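Local coordinates for protein SusD homolog (Bacteroides thetaiotaomicron VPI-5482, PDB 3IHV) that probably binds glycans at the outer membrane as a SusD-family lipoprotein, so that they can be taken up by a partner transporter, at residues R396-A405 with E418-R429. Sequence-based numbering, arbitrary orientation.
Sequences RYADVLLLYA and EAYNAINAVRRR
Glu418 meets Tyr404 through its aliphatic part: its CB lies 3.9 Å from Tyr404 OH, while the chain bends so that the carboxylate leads away from the other helix. One residue on, the backbones come closest, with the CA atoms of Ala419 and Ala405 4.0 Å apart, a spacing that two methyl-sized side chains permit. Ala405 CB rests against Ala419 O at 3.5 Å. Ala422, one turn later, faces the partner directly; its CB sits 3.5 Å from Leu401 O and also touches Tyr404 CD2, the ring standing beside it because chi1 of -174° sets Tyr404 CG anti to the backbone N. These segments belong to a helical hairpin, 397-412 turning back into 417-430, within the C-terminal SusD family region; axes 8.0 Å apart and 149° between directions define a close antiparallel pair, consistent with the TPR-like helical pairing of this family. The side chains of Ile423 and Leu402 cross at about a right angle, Ile423 CG1 to Leu402 CD2 3.8 Å, whereas Ala425 reaches only the CD1 methyl of Leu401. Val426 then pushes CG2 between three residues, 3.9 Å from Leu401 CB and near Ala398 and Leu402. Arg429 ends the interface: its guanidinium brings NH2 to 3.6 Å from Arg396 NH1, the planes 53° apart. The two guanidinium groups converge on shared carboxylates, Glu258 and Glu462 each forming salt bridges to both arginines, and Glu466 also takes Arg396 NH2 in this buried cluster.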
loop_
_atom_site.group_PDB
_atom_site.type_symbol
_atom_site.label_atom_id
_atom_site.label_comp_id
_atom_site.label_asym_id
_atom_site.label_seq_id
_atom_site.Cartn_x
_atom_site.Cartn_y
_atom_site.Cartn_z
ATOM N N ARG A 396 3.141 -7.140 3.422
ATOM C CA ARG A 396 3.894 -8.374 3.278
ATOM C C ARG A 396 4.769 -8.574 4.521
ATOM O O ARG A 396 5.190 -7.619 5.148
ATOM C CB ARG A 396 4.845 -8.308 2.064
ATOM C CG ARG A 396 4.123 -8.173 0.765
ATOM C CD ARG A 396 4.975 -8.484 -0.440
ATOM N NE ARG A 396 5.894 -7.436 -0.847
ATOM C CZ ARG A 396 7.222 -7.424 -0.637
ATOM N NH1 ARG A 396 7.853 -8.387 0.049
ATOM N NH2 ARG A 396 7.936 -6.446 -1.165
ATOM N N TYR A 397 5.112 -9.802 4.842
ATOM C CA TYR A 397 5.983 -10.032 5.997
ATOM C C TYR A 397 7.325 -9.326 5.894
ATOM O O TYR A 397 7.885 -8.940 6.925
ATOM C CB TYR A 397 6.181 -11.523 6.139
ATOM C CG TYR A 397 6.908 -12.029 7.341
ATOM C CD1 TYR A 397 6.316 -12.029 8.589
ATOM C CD2 TYR A 397 8.161 -12.601 7.220
ATOM C CE1 TYR A 397 6.959 -12.549 9.689
ATOM C CE2 TYR A 397 8.807 -13.128 8.310
ATOM C CZ TYR A 397 8.188 -13.109 9.555
ATOM O OH TYR A 397 8.827 -13.656 10.626
ATOM N N ALA A 398 7.869 -9.132 4.680
ATOM C CA ALA A 398 9.154 -8.419 4.579
ATOM C C ALA A 398 9.069 -6.994 5.169
ATOM O O ALA A 398 10.007 -6.496 5.753
ATOM C CB ALA A 398 9.642 -8.351 3.115
ATOM N N ASP A 399 7.942 -6.341 4.940
ATOM C CA ASP A 399 7.663 -4.977 5.458
ATOM C C ASP A 399 7.714 -5.048 6.978
ATOM O O ASP A 399 8.384 -4.228 7.663
ATOM C CB ASP A 399 6.282 -4.572 4.923
ATOM C CG ASP A 399 5.921 -3.101 5.131
ATOM O OD1 ASP A 399 6.536 -2.403 5.956
ATOM O OD2 ASP A 399 4.956 -2.656 4.455
ATOM N N VAL A 400 7.078 -6.078 7.543
ATOM C CA VAL A 400 7.075 -6.235 8.982
ATOM C C VAL A 400 8.486 -6.514 9.521
ATOM O O VAL A 400 8.867 -5.932 10.534
ATOM C CB VAL A 400 6.088 -7.311 9.481
ATOM C CG1 VAL A 400 6.129 -7.385 11.024
ATOM C CG2 VAL A 400 4.634 -7.022 8.975
ATOM N N LEU A 401 9.275 -7.342 8.831
ATOM C CA LEU A 401 10.660 -7.561 9.286
ATOM C C LEU A 401 11.409 -6.224 9.304
ATOM O O LEU A 401 12.129 -5.919 10.245
ATOM C CB LEU A 401 11.423 -8.554 8.413
ATOM C CG LEU A 401 10.989 -10.015 8.553
ATOM C CD1 LEU A 401 11.663 -10.936 7.500
ATOM C CD2 LEU A 401 11.231 -10.546 9.966
ATOM N N LEU A 402 11.218 -5.432 8.254
ATOM C CA LEU A 402 11.935 -4.145 8.200
ATOM C C LEU A 402 11.430 -3.195 9.307
ATOM O O LEU A 402 12.225 -2.467 9.930
ATOM C CB LEU A 402 11.813 -3.518 6.824
ATOM C CG LEU A 402 12.522 -4.277 5.698
ATOM C CD1 LEU A 402 12.387 -3.584 4.344
ATOM C CD2 LEU A 402 14.001 -4.462 6.024
ATOM N N LEU A 403 10.113 -3.236 9.591
ATOM C CA LEU A 403 9.556 -2.418 10.685
ATOM C C LEU A 403 10.123 -2.835 12.028
ATOM O O LEU A 403 10.365 -1.990 12.911
ATOM C CB LEU A 403 8.023 -2.525 10.732
ATOM C CG LEU A 403 7.284 -1.836 9.586
ATOM C CD1 LEU A 403 5.809 -2.218 9.609
ATOM C CD2 LEU A 403 7.465 -0.288 9.722
ATOM N N TYR A 404 10.277 -4.149 12.209
ATOM C CA TYR A 404 10.859 -4.684 13.427
ATOM C C TYR A 404 12.273 -4.139 13.628
ATOM O O TYR A 404 12.615 -3.604 14.693
ATOM C CB TYR A 404 10.837 -6.211 13.338
ATOM C CG TYR A 404 11.280 -6.994 14.563
ATOM C CD1 TYR A 404 10.998 -6.557 15.855
ATOM C CD2 TYR A 404 11.906 -8.233 14.418
ATOM C CE1 TYR A 404 11.381 -7.301 16.968
ATOM C CE2 TYR A 404 12.267 -8.979 15.517
ATOM C CZ TYR A 404 11.989 -8.516 16.794
ATOM O OH TYR A 404 12.362 -9.274 17.889
ATOM N N ALA A 405 13.081 -4.209 12.570
ATOM C CA ALA A 405 14.433 -3.694 12.635
ATOM C C ALA A 405 14.417 -2.207 12.924
ATOM O O ALA A 405 15.171 -1.736 13.804
ATOM C CB ALA A 405 15.188 -3.951 11.342
ATOM N N GLU A 418 18.599 -8.943 16.974
ATOM C CA GLU A 418 17.292 -9.179 16.382
ATOM C C GLU A 418 17.022 -8.212 15.242
ATOM O O GLU A 418 16.477 -8.602 14.201
ATOM C CB GLU A 418 16.193 -9.107 17.422
ATOM C CG GLU A 418 16.195 -10.297 18.330
ATOM C CD GLU A 418 17.343 -10.323 19.311
ATOM O OE1 GLU A 418 17.669 -9.277 19.959
ATOM O OE2 GLU A 418 17.923 -11.425 19.455
ATOM N N ALA A 419 17.448 -6.970 15.419
ATOM C CA ALA A 419 17.304 -5.964 14.357
ATOM C C ALA A 419 18.125 -6.370 13.116
ATOM O O ALA A 419 17.608 -6.370 12.003
ATOM C CB ALA A 419 17.711 -4.610 14.841
ATOM N N TYR A 420 19.375 -6.734 13.328
ATOM C CA TYR A 420 20.209 -7.201 12.234
ATOM C C TYR A 420 19.660 -8.449 11.551
ATOM O O TYR A 420 19.665 -8.553 10.332
ATOM C CB TYR A 420 21.626 -7.463 12.727
ATOM C CG TYR A 420 22.549 -6.282 12.608
ATOM C CD1 TYR A 420 23.054 -5.931 11.372
ATOM C CD2 TYR A 420 22.962 -5.557 13.724
ATOM C CE1 TYR A 420 23.937 -4.870 11.248
ATOM C CE2 TYR A 420 23.854 -4.515 13.604
ATOM C CZ TYR A 420 24.316 -4.172 12.358
ATOM O OH TYR A 420 25.205 -3.151 12.199
ATOM N N ASN A 421 19.184 -9.409 12.342
ATOM C CA ASN A 421 18.654 -10.638 11.774
ATOM C C ASN A 421 17.445 -10.377 10.888
ATOM O O ASN A 421 17.301 -11.011 9.835
ATOM C CB ASN A 421 18.322 -11.677 12.865
ATOM C CG ASN A 421 19.560 -12.267 13.535
ATOM O OD1 ASN A 421 20.676 -12.210 13.009
ATOM N ND2 ASN A 421 19.363 -12.845 14.715
ATOM N N ALA A 422 16.597 -9.435 11.298
ATOM C CA ALA A 422 15.364 -9.125 10.565
ATOM C C ALA A 422 15.694 -8.475 9.232
ATOM O O ALA A 422 15.228 -8.947 8.169
ATOM C CB ALA A 422 14.443 -8.224 11.402
ATOM N N ILE A 423 16.534 -7.445 9.263
ATOM C CA ILE A 423 16.946 -6.759 8.011
ATOM C C ILE A 423 17.795 -7.685 7.094
ATOM O O ILE A 423 17.579 -7.725 5.878
ATOM C CB ILE A 423 17.595 -5.362 8.218
ATOM C CG1 ILE A 423 17.741 -4.685 6.834
ATOM C CG2 ILE A 423 18.927 -5.428 8.973
ATOM C CD1 ILE A 423 17.835 -3.176 6.858
ATOM N N ASN A 424 18.683 -8.474 7.674
ATOM C CA ASN A 424 19.521 -9.404 6.867
ATOM C C ASN A 424 18.706 -10.532 6.241
ATOM O O ASN A 424 19.033 -10.970 5.139
ATOM C CB ASN A 424 20.737 -9.869 7.641
ATOM C CG ASN A 424 21.789 -8.782 7.768
ATOM O OD1 ASN A 424 21.826 -7.854 6.947
ATOM N ND2 ASN A 424 22.620 -8.874 8.797
ATOM N N ALA A 425 17.583 -10.924 6.857
ATOM C CA ALA A 425 16.722 -11.944 6.226
ATOM C C ALA A 425 16.186 -11.387 4.931
ATOM O O ALA A 425 16.166 -12.080 3.888
ATOM C CB ALA A 425 15.557 -12.346 7.123
ATOM N N VAL A 426 15.755 -10.126 5.000
ATOM C CA VAL A 426 15.244 -9.441 3.828
ATOM C C VAL A 426 16.334 -9.243 2.740
ATOM O O VAL A 426 16.088 -9.520 1.558
ATOM C CB VAL A 426 14.584 -8.117 4.183
ATOM C CG1 VAL A 426 14.210 -7.352 2.910
ATOM C CG2 VAL A 426 13.348 -8.392 5.041
ATOM N N ARG A 427 17.518 -8.823 3.143
ATOM C CA ARG A 427 18.630 -8.634 2.198
ATOM C C ARG A 427 19.039 -9.969 1.538
ATOM O O ARG A 427 19.290 -10.036 0.331
ATOM C CB ARG A 427 19.866 -8.112 2.934
ATOM C CG ARG A 427 19.741 -6.827 3.738
ATOM C CD ARG A 427 20.023 -5.632 3.017
ATOM N NE ARG A 427 21.339 -5.652 2.348
ATOM C CZ ARG A 427 21.585 -4.931 1.259
ATOM N NH1 ARG A 427 20.644 -4.113 0.779
ATOM N NH2 ARG A 427 22.749 -5.031 0.633
ATOM N N ARG A 428 19.110 -11.034 2.324
ATOM C CA ARG A 428 19.507 -12.323 1.771
ATOM C C ARG A 428 18.523 -12.797 0.705
ATOM O O ARG A 428 18.893 -13.265 -0.361
ATOM C CB ARG A 428 19.637 -13.342 2.911
ATOM C CG ARG A 428 20.851 -13.019 3.789
ATOM C CD ARG A 428 20.873 -13.827 5.055
ATOM N NE ARG A 428 22.025 -13.516 5.869
ATOM C CZ ARG A 428 22.371 -14.175 6.976
ATOM N NH1 ARG A 428 21.641 -15.197 7.423
ATOM N NH2 ARG A 428 23.462 -13.812 7.651
ATOM N N ARG A 429 17.234 -12.705 1.011
ATOM C CA ARG A 429 16.252 -13.124 0.030
ATOM C C ARG A 429 16.398 -12.227 -1.222
ATOM O O ARG A 429 16.299 -12.725 -2.362
ATOM C CB ARG A 429 14.842 -13.058 0.643
ATOM C CG ARG A 429 13.760 -13.745 -0.143
ATOM C CD ARG A 429 13.140 -12.862 -1.204
ATOM N NE ARG A 429 12.386 -11.777 -0.636
ATOM C CZ ARG A 429 11.108 -11.823 -0.272
ATOM N NH1 ARG A 429 10.391 -12.947 -0.388
ATOM N NH2 ARG A 429 10.532 -10.730 0.195
#